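Uncharacterized protein (Bacillus cereus, PDB 5F2H) is of unknown function but belongs to the alpha/beta hydrolase superfamily and is probably a hydrolase. Local coordinates at residues K128-E141 / H197-G210. Sequence-based numbering, arbitrary orientation.
Sequences KKEKLFIAMHGDQE and HRGESVIIGGFSAG
Glu130 and Glu200 meet just ahead of the paired parallel strands that run through 131-136 and 202-207, and the join is made by the main chain: Glu200 N donates to Glu130 O (3.2 Å). With CG wedged between its backbone N and carbonyl carbon (chi1 58°), Glu130 carries its extended chain over Gly199, CG lying 3.5 Å from Gly199 CA, and its carboxylate is modelled beside the edge of the His197 ring, in a doubtful position. Glu200 bends at chi2, which lays its carboxylate alongside the Lys129-Glu130 backbone without bonding to it, its CD 3.7 Å from Lys129 CA. Both glutamates are poorly ordered, so these placements are approximate.

At the far end Met136, a selenomethionine, is gripped through its backbone: its N reaches Gly205 O over a bent bond, and its O accepts Phe207 N (3.1 Å). Its side chain leans over the start of helix 209-219, CB 3.5 Å from Gly210 O. Gly206, Ser208 and Gly210 match the GxSxG pattern of a nucleophile elbow; Ser208, with positive phi (52°), hydrogen-bonds His294, consistent with a hydrolase active site.

Between these ends, Ile203 CG2 packs 3.7 Å from Phe133 CE2. The pair lies inside the parallel sheet, flanked by strands 158-164 and 227-231, while helix 179-195 covers the face bearing Leu132, Ile204 and Met136.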
ATOM      1  N   LYS B 128       1.539  -2.692  -6.404  1.00127.08           N
ATOM      2  CA  LYS B 128       1.163  -1.362  -5.927  1.00128.12           C
ATOM      3  C   LYS B 128      -0.341  -1.227  -5.710  1.00130.29           C
ATOM      4  O   LYS B 128      -1.106  -0.849  -6.605  1.00121.49           O
ATOM      5  CB  LYS B 128       1.737  -0.222  -6.776  1.00132.24           C
ATOM      6  CG  LYS B 128       3.241  -0.095  -6.610  1.00137.69           C
ATOM      7  CD  LYS B 128       3.824   1.146  -7.267  1.00143.75           C
ATOM      8  CE  LYS B 128       5.314   1.255  -6.954  1.00143.98           C
ATOM      9  NZ  LYS B 128       5.940   2.479  -7.523  1.00147.61           N
ATOM     10  N   LYS B 129      -0.740  -1.557  -4.484  1.00130.74           N
ATOM     11  CA  LYS B 129      -2.133  -1.491  -4.061  1.00133.62           C
ATOM     12  C   LYS B 129      -2.611  -0.041  -3.998  1.00128.01           C
ATOM     13  O   LYS B 129      -2.599   0.581  -2.943  1.00130.90           O
ATOM     14  CB  LYS B 129      -2.302  -2.144  -2.682  1.00134.44           C
ATOM     15  CG  LYS B 129      -2.025  -3.641  -2.619  1.00133.65           C
ATOM     16  CD  LYS B 129      -2.368  -4.210  -1.241  1.00133.84           C
ATOM     17  CE  LYS B 129      -3.864  -4.120  -0.932  1.00138.67           C
ATOM     18  NZ  LYS B 129      -4.217  -4.605   0.430  1.00136.32           N
ATOM     19  N   GLU B 130      -3.026   0.482  -5.141  1.00124.03           N
ATOM     20  CA  GLU B 130      -3.516   1.863  -5.252  1.00128.88           C
ATOM     21  C   GLU B 130      -4.951   2.021  -4.704  1.00128.72           C
ATOM     22  O   GLU B 130      -5.887   1.380  -5.195  1.00131.65           O
ATOM     23  CB  GLU B 130      -3.452   2.299  -6.721  1.00141.38           C
ATOM     24  CG  GLU B 130      -4.274   1.389  -7.629  1.00153.47           C
ATOM     25  CD  GLU B 130      -4.114   1.665  -9.107  1.00163.90           C
ATOM     26  OE1 GLU B 130      -4.966   1.185  -9.900  1.00175.98           O
ATOM     27  OE2 GLU B 130      -3.133   2.341  -9.477  1.00164.53           O
ATOM     28  N   LYS B 131      -5.119   2.872  -3.691  1.00105.35           N
ATOM     29  CA  LYS B 131      -6.428   3.119  -3.070  1.00 96.22           C
ATOM     30  C   LYS B 131      -6.967   4.470  -3.555  1.00 91.60           C
ATOM     31  O   LYS B 131      -6.191   5.394  -3.793  1.00 91.11           O
ATOM     32  CB  LYS B 131      -6.297   3.092  -1.541  1.00 94.75           C
ATOM     33  CG  LYS B 131      -5.716   1.773  -1.030  1.00 99.91           C
ATOM     34  CD  LYS B 131      -5.455   1.663   0.476  1.00105.23           C
ATOM     35  CE  LYS B 131      -6.725   1.674   1.308  1.00107.04           C
ATOM     36  NZ  LYS B 131      -6.466   1.497   2.768  1.00110.44           N
ATOM     37  N   LEU B 132      -8.285   4.587  -3.712  1.00 83.38           N
ATOM     38  CA  LEU B 132      -8.873   5.838  -4.187  1.00 76.37           C
ATOM     39  C   LEU B 132      -9.910   6.373  -3.251  1.00 71.78           C
ATOM     40  O   LEU B 132     -10.633   5.620  -2.631  1.00 76.20           O
ATOM     41  CB  LEU B 132      -9.525   5.649  -5.560  1.00 74.05           C
ATOM     42  CG  LEU B 132     -10.262   6.865  -6.143  1.00 71.09           C
ATOM     43  CD1 LEU B 132      -9.374   8.093  -6.266  1.00 72.87           C
ATOM     44  CD2 LEU B 132     -10.820   6.528  -7.511  1.00 70.49           C
ATOM     45  N   PHE B 133      -9.961   7.692  -3.136  1.00 67.03           N
ATOM     46  CA  PHE B 133     -10.934   8.350  -2.292  1.00 59.83           C
ATOM     47  C   PHE B 133     -11.467   9.531  -3.093  1.00 59.13           C
ATOM     48  O   PHE B 133     -10.699  10.367  -3.559  1.00 55.08           O
ATOM     49  CB  PHE B 133     -10.308   8.867  -1.018  1.00 57.45           C
ATOM     50  CG  PHE B 133     -11.307   9.375  -0.034  1.00 52.72           C
ATOM     51  CD1 PHE B 133     -12.043  10.511  -0.300  1.00 51.70           C
ATOM     52  CD2 PHE B 133     -11.460   8.760   1.184  1.00 51.91           C
ATOM     53  CE1 PHE B 133     -12.938  11.010   0.629  1.00 50.24           C
ATOM     54  CE2 PHE B 133     -12.360   9.235   2.113  1.00 50.69           C
ATOM     55  CZ  PHE B 133     -13.090  10.368   1.848  1.00 49.68           C
ATOM     56  N   ILE B 134     -12.782   9.614  -3.249  1.00 59.07           N
ATOM     57  CA  ILE B 134     -13.326  10.712  -4.003  1.00 56.27           C
ATOM     58  C   ILE B 134     -14.174  11.562  -3.090  1.00 56.64           C
ATOM     59  O   ILE B 134     -15.090  11.060  -2.467  1.00 56.71           O
ATOM     60  CB  ILE B 134     -14.192  10.219  -5.141  1.00 54.32           C
ATOM     61  CG1 ILE B 134     -13.479   9.114  -5.894  1.00 57.25           C
ATOM     62  CG2 ILE B 134     -14.541  11.374  -6.046  1.00 53.06           C
ATOM     63  CD1 ILE B 134     -14.280   8.580  -7.071  1.00 61.22           C
ATOM     64  N   ALA B 135     -13.851  12.842  -2.991  1.00 56.43           N
ATOM     65  CA  ALA B 135     -14.608  13.739  -2.148  1.00 55.70           C
ATOM     66  C   ALA B 135     -15.396  14.683  -3.026  1.00 56.90           C
ATOM     67  O   ALA B 135     -14.853  15.184  -4.021  1.00 57.79           O
ATOM     68  CB  ALA B 135     -13.692  14.524  -1.234  1.00 54.92           C
HETATM   69  N   MSE B 136     -16.648  14.952  -2.634  1.00 53.04           N
HETATM   70  CA  MSE B 136     -17.527  15.844  -3.389  1.00 54.54           C
HETATM   71  C   MSE B 136     -17.879  17.120  -2.679  1.00 52.45           C
HETATM   72  O   MSE B 136     -18.592  17.124  -1.678  1.00 54.33           O
HETATM   73  CB  MSE B 136     -18.874  15.168  -3.679  1.00 57.98           C
HETATM   74  CG  MSE B 136     -18.747  13.791  -4.312  1.00 59.16           C
HETATM   75 SE   MSE B 136     -18.222  14.077  -6.194  0.88 62.39          SE
HETATM   76  CE  MSE B 136     -16.630  13.015  -5.894  1.00 61.08           C
ATOM     77  N   HIS B 137     -17.446  18.232  -3.243  1.00 52.56           N
ATOM     78  CA  HIS B 137     -17.738  19.530  -2.680  1.00 52.11           C
ATOM     79  C   HIS B 137     -19.228  19.827  -2.595  1.00 52.07           C
ATOM     80  O   HIS B 137     -20.029  19.178  -3.260  1.00 60.85           O
ATOM     81  CB  HIS B 137     -17.080  20.615  -3.530  1.00 53.12           C
ATOM     82  CG  HIS B 137     -17.656  20.764  -4.908  1.00 54.61           C
ATOM     83  ND1 HIS B 137     -18.681  21.641  -5.199  1.00 53.45           N
ATOM     84  CD2 HIS B 137     -17.310  20.191  -6.085  1.00 53.95           C
ATOM     85  CE1 HIS B 137     -18.936  21.606  -6.493  1.00 52.12           C
ATOM     86  NE2 HIS B 137     -18.128  20.724  -7.051  1.00 51.60           N
ATOM     87  N   GLY B 138     -19.570  20.835  -1.796  1.00 51.72           N
ATOM     88  CA  GLY B 138     -20.939  21.291  -1.603  1.00 54.45           C
ATOM     89  C   GLY B 138     -21.353  22.337  -2.630  1.00 54.80           C
ATOM     90  O   GLY B 138     -20.570  22.746  -3.452  1.00 57.92           O
ATOM     91  N   ASP B 139     -22.602  22.769  -2.620  1.00 59.69           N
ATOM     92  CA  ASP B 139     -23.012  23.770  -3.609  1.00 60.63           C
ATOM     93  C   ASP B 139     -22.273  25.045  -3.349  1.00 58.90           C
ATOM     94  O   ASP B 139     -21.927  25.325  -2.202  1.00 59.54           O
ATOM     95  CB  ASP B 139     -24.527  24.005  -3.604  1.00 63.50           C
ATOM     96  CG  ASP B 139     -25.298  22.829  -4.200  1.00 66.19           C
ATOM     97  OD1 ASP B 139     -24.673  22.053  -4.970  1.00 60.12           O
ATOM     98  OD2 ASP B 139     -26.532  22.712  -3.945  1.00 70.97           O
ATOM     99  N   GLN B 140     -21.971  25.759  -4.431  1.00 55.09           N
ATOM    100  CA  GLN B 140     -21.277  27.027  -4.362  1.00 55.65           C
ATOM    101  C   GLN B 140     -19.852  26.926  -3.861  1.00 56.03           C
ATOM    102  O   GLN B 140     -19.312  27.873  -3.265  1.00 59.36           O
ATOM    103  CB  GLN B 140     -22.074  28.002  -3.508  1.00 55.48           C
ATOM    104  CG  GLN B 140     -23.434  28.265  -4.091  1.00 56.03           C
ATOM    105  CD  GLN B 140     -24.177  29.302  -3.305  1.00 57.12           C
ATOM    106  OE1 GLN B 140     -24.485  30.382  -3.807  1.00 60.18           O
ATOM    107  NE2 GLN B 140     -24.345  29.042  -2.036  1.00 57.72           N
ATOM    108  N   GLU B 141     -19.238  25.781  -4.123  1.00 52.54           N
ATOM    109  CA  GLU B 141     -17.883  25.546  -3.714  1.00 51.94           C
ATOM    110  C   GLU B 141     -17.041  25.215  -4.939  1.00 50.78           C
ATOM    111  O   GLU B 141     -17.412  25.547  -6.049  1.00 47.32           O
ATOM    112  CB  GLU B 141     -17.813  24.431  -2.657  1.00 51.10           C
ATOM    113  CG  GLU B 141     -18.481  24.762  -1.337  1.00 52.31           C
ATOM    114  CD  GLU B 141     -18.231  23.700  -0.263  1.00 56.29           C
ATOM    115  OE1 GLU B 141     -17.429  22.774  -0.506  1.00 55.16           O
ATOM    116  OE2 GLU B 141     -18.788  23.817   0.862  1.00 64.11           O
ATOM    117  N   HIS B 197      -5.736   2.104 -14.444  1.00130.42           N
ATOM    118  CA  HIS B 197      -5.233   1.725 -13.130  1.00132.13           C
ATOM    119  C   HIS B 197      -5.827   0.408 -12.638  1.00136.13           C
ATOM    120  O   HIS B 197      -5.171  -0.629 -12.628  1.00142.96           O
ATOM    121  CB  HIS B 197      -5.560   2.807 -12.092  1.00128.60           C
ATOM    122  CG  HIS B 197      -4.844   4.102 -12.301  1.00131.52           C
ATOM    123  ND1 HIS B 197      -5.314   5.085 -13.145  1.00134.73           N
ATOM    124  CD2 HIS B 197      -3.721   4.599 -11.734  1.00132.01           C
ATOM    125  CE1 HIS B 197      -4.491   6.118 -13.113  1.00133.97           C
ATOM    126  NE2 HIS B 197      -3.518   5.851 -12.260  1.00131.86           N
ATOM    127  N   ARG B 198      -7.097   0.484 -12.260  1.00134.50           N
ATOM    128  CA  ARG B 198      -7.879  -0.623 -11.707  1.00137.27           C
ATOM    129  C   ARG B 198      -7.419  -0.899 -10.278  1.00133.41           C
ATOM    130  O   ARG B 198      -6.765  -1.901  -9.984  1.00134.46           O
ATOM    131  CB  ARG B 198      -7.874  -1.889 -12.566  1.00144.06           C
ATOM    132  CG  ARG B 198      -8.829  -2.965 -12.046  1.00146.99           C
ATOM    133  CD  ARG B 198     -10.272  -2.465 -12.091  1.00145.74           C
ATOM    134  NE  ARG B 198     -11.248  -3.380 -11.494  1.00148.18           N
ATOM    135  CZ  ARG B 198     -11.637  -3.358 -10.217  1.00146.28           C
ATOM    136  NH1 ARG B 198     -11.130  -2.479  -9.357  1.00145.41           N
ATOM    137  NH2 ARG B 198     -12.536  -4.235  -9.786  1.00144.74           N
ATOM    138  N   GLY B 199      -7.751   0.043  -9.404  1.00130.00           N
ATOM    139  CA  GLY B 199      -7.409  -0.032  -7.992  1.00130.55           C
ATOM    140  C   GLY B 199      -8.232  -0.992  -7.156  1.00129.84           C
ATOM    141  O   GLY B 199      -9.220  -1.576  -7.623  1.00128.33           O
ATOM    142  N   GLU B 200      -7.795  -1.138  -5.906  1.00129.02           N
ATOM    143  CA  GLU B 200      -8.430  -2.011  -4.920  1.00125.11           C
ATOM    144  C   GLU B 200      -9.554  -1.315  -4.142  1.00114.76           C
ATOM    145  O   GLU B 200     -10.703  -1.307  -4.591  1.00124.97           O
ATOM    146  CB  GLU B 200      -7.389  -2.610  -3.952  1.00131.80           C
ATOM    147  CG  GLU B 200      -6.321  -3.518  -4.564  1.00142.09           C
ATOM    148  CD  GLU B 200      -5.309  -2.813  -5.462  1.00146.30           C
ATOM    149  OE1 GLU B 200      -5.248  -1.569  -5.459  1.00150.96           O
ATOM    150  OE2 GLU B 200      -4.529  -3.512  -6.141  1.00147.56           O
ATOM    151  N   SER B 201      -9.234  -0.706  -3.003  1.00100.96           N
ATOM    152  CA  SER B 201     -10.249  -0.049  -2.183  1.00 92.90           C
ATOM    153  C   SER B 201     -10.693   1.310  -2.711  1.00 88.68           C
ATOM    154  O   SER B 201      -9.873   2.083  -3.202  1.00 91.45           O
ATOM    155  CB  SER B 201      -9.736   0.114  -0.747  1.00 92.47           C
ATOM    156  OG  SER B 201     -10.697   0.767   0.074  1.00 90.93           O
ATOM    157  N   VAL B 202     -11.994   1.599  -2.589  1.00 83.81           N
ATOM    158  CA  VAL B 202     -12.566   2.887  -3.024  1.00 76.89           C
ATOM    159  C   VAL B 202     -13.623   3.403  -2.027  1.00 76.30           C
ATOM    160  O   VAL B 202     -14.596   2.722  -1.718  1.00 77.75           O
ATOM    161  CB  VAL B 202     -13.200   2.801  -4.415  1.00 72.14           C
ATOM    162  CG1 VAL B 202     -13.762   4.154  -4.825  1.00 67.52           C
ATOM    163  CG2 VAL B 202     -12.179   2.322  -5.431  1.00 73.38           C
ATOM    164  N   ILE B 203     -13.413   4.610  -1.520  1.00 73.13           N
ATOM    165  CA  ILE B 203     -14.322   5.228  -0.575  1.00 71.61           C
ATOM    166  C   ILE B 203     -14.748   6.553  -1.163  1.00 68.76           C
ATOM    167  O   ILE B 203     -13.892   7.307  -1.631  1.00 72.99           O
ATOM    168  CB  ILE B 203     -13.601   5.530   0.759  1.00 73.16           C
ATOM    169  CG1 ILE B 203     -13.078   4.235   1.392  1.00 77.42           C
ATOM    170  CG2 ILE B 203     -14.522   6.288   1.713  1.00 72.50           C
ATOM    171  CD1 ILE B 203     -12.334   4.430   2.700  1.00 78.10           C
ATOM    172  N   ILE B 204     -16.043   6.863  -1.132  1.00 62.89           N
ATOM    173  CA  ILE B 204     -16.478   8.152  -1.651  1.00 61.60           C
ATOM    174  C   ILE B 204     -17.064   8.972  -0.519  1.00 60.42           C
ATOM    175  O   ILE B 204     -17.818   8.470   0.289  1.00 62.62           O
ATOM    176  CB  ILE B 204     -17.434   8.078  -2.843  1.00 62.58           C
ATOM    177  CG1 ILE B 204     -17.689   9.491  -3.370  1.00 61.17           C
ATOM    178  CG2 ILE B 204     -18.736   7.406  -2.448  1.00 65.75           C
ATOM    179  CD1 ILE B 204     -18.438   9.550  -4.677  1.00 64.39           C
ATOM    180  N   GLY B 205     -16.625  10.221  -0.428  1.00 57.98           N
ATOM    181  CA  GLY B 205     -17.068  11.144   0.590  1.00 55.67           C
ATOM    182  C   GLY B 205     -17.708  12.348  -0.064  1.00 56.53           C
ATOM    183  O   GLY B 205     -17.501  12.615  -1.263  1.00 57.30           O
ATOM    184  N   GLY B 206     -18.471  13.105   0.722  1.00 55.62           N
ATOM    185  CA  GLY B 206     -19.132  14.309   0.210  1.00 51.82           C
ATOM    186  C   GLY B 206     -19.658  15.190   1.326  1.00 49.27           C
ATOM    187  O   GLY B 206     -19.765  14.745   2.476  1.00 52.61           O
ATOM    188  N   PHE B 207     -20.029  16.413   0.965  1.00 45.30           N
ATOM    189  CA  PHE B 207     -20.555  17.403   1.887  1.00 45.72           C
ATOM    190  C   PHE B 207     -21.839  17.992   1.259  1.00 49.82           C
ATOM    191  O   PHE B 207     -21.801  18.462   0.119  1.00 53.46           O
ATOM    192  CB  PHE B 207     -19.438  18.459   2.121  1.00 44.56           C
ATOM    193  CG  PHE B 207     -19.848  19.611   2.972  1.00 43.30           C
ATOM    194  CD1 PHE B 207     -19.895  19.487   4.350  1.00 44.05           C
ATOM    195  CD2 PHE B 207     -20.217  20.803   2.402  1.00 43.66           C
ATOM    196  CE1 PHE B 207     -20.350  20.520   5.143  1.00 44.52           C
ATOM    197  CE2 PHE B 207     -20.633  21.864   3.194  1.00 45.40           C
ATOM    198  CZ  PHE B 207     -20.702  21.723   4.565  1.00 45.12           C
ATOM    199  N   SER B 208     -22.969  17.949   1.979  1.00 54.12           N
ATOM    200  CA  SER B 208     -24.285  18.442   1.482  1.00 56.05           C
ATOM    201  C   SER B 208     -24.608  17.834   0.117  1.00 54.93           C
ATOM    202  O   SER B 208     -24.423  16.635  -0.074  1.00 55.50           O
ATOM    203  CB  SER B 208     -24.324  19.971   1.380  1.00 59.98           C
ATOM    204  OG  SER B 208     -24.217  20.577   2.644  1.00 68.10           O
ATOM    205  N   ALA B 209     -25.009  18.683  -0.834  1.00 50.64           N
ATOM    206  CA  ALA B 209     -25.324  18.292  -2.191  1.00 49.10           C
ATOM    207  C   ALA B 209     -24.260  17.427  -2.766  1.00 49.55           C
ATOM    208  O   ALA B 209     -24.500  16.665  -3.677  1.00 56.85           O
ATOM    209  CB  ALA B 209     -25.476  19.524  -3.082  1.00 49.84           C
ATOM    210  N   GLY B 210     -23.043  17.578  -2.292  1.00 52.00           N
ATOM    211  CA  GLY B 210     -21.974  16.764  -2.814  1.00 53.07           C
ATOM    212  C   GLY B 210     -22.279  15.351  -2.435  1.00 52.76           C
ATOM    213  O   GLY B 210     -22.251  14.454  -3.258  1.00 55.93           O
TER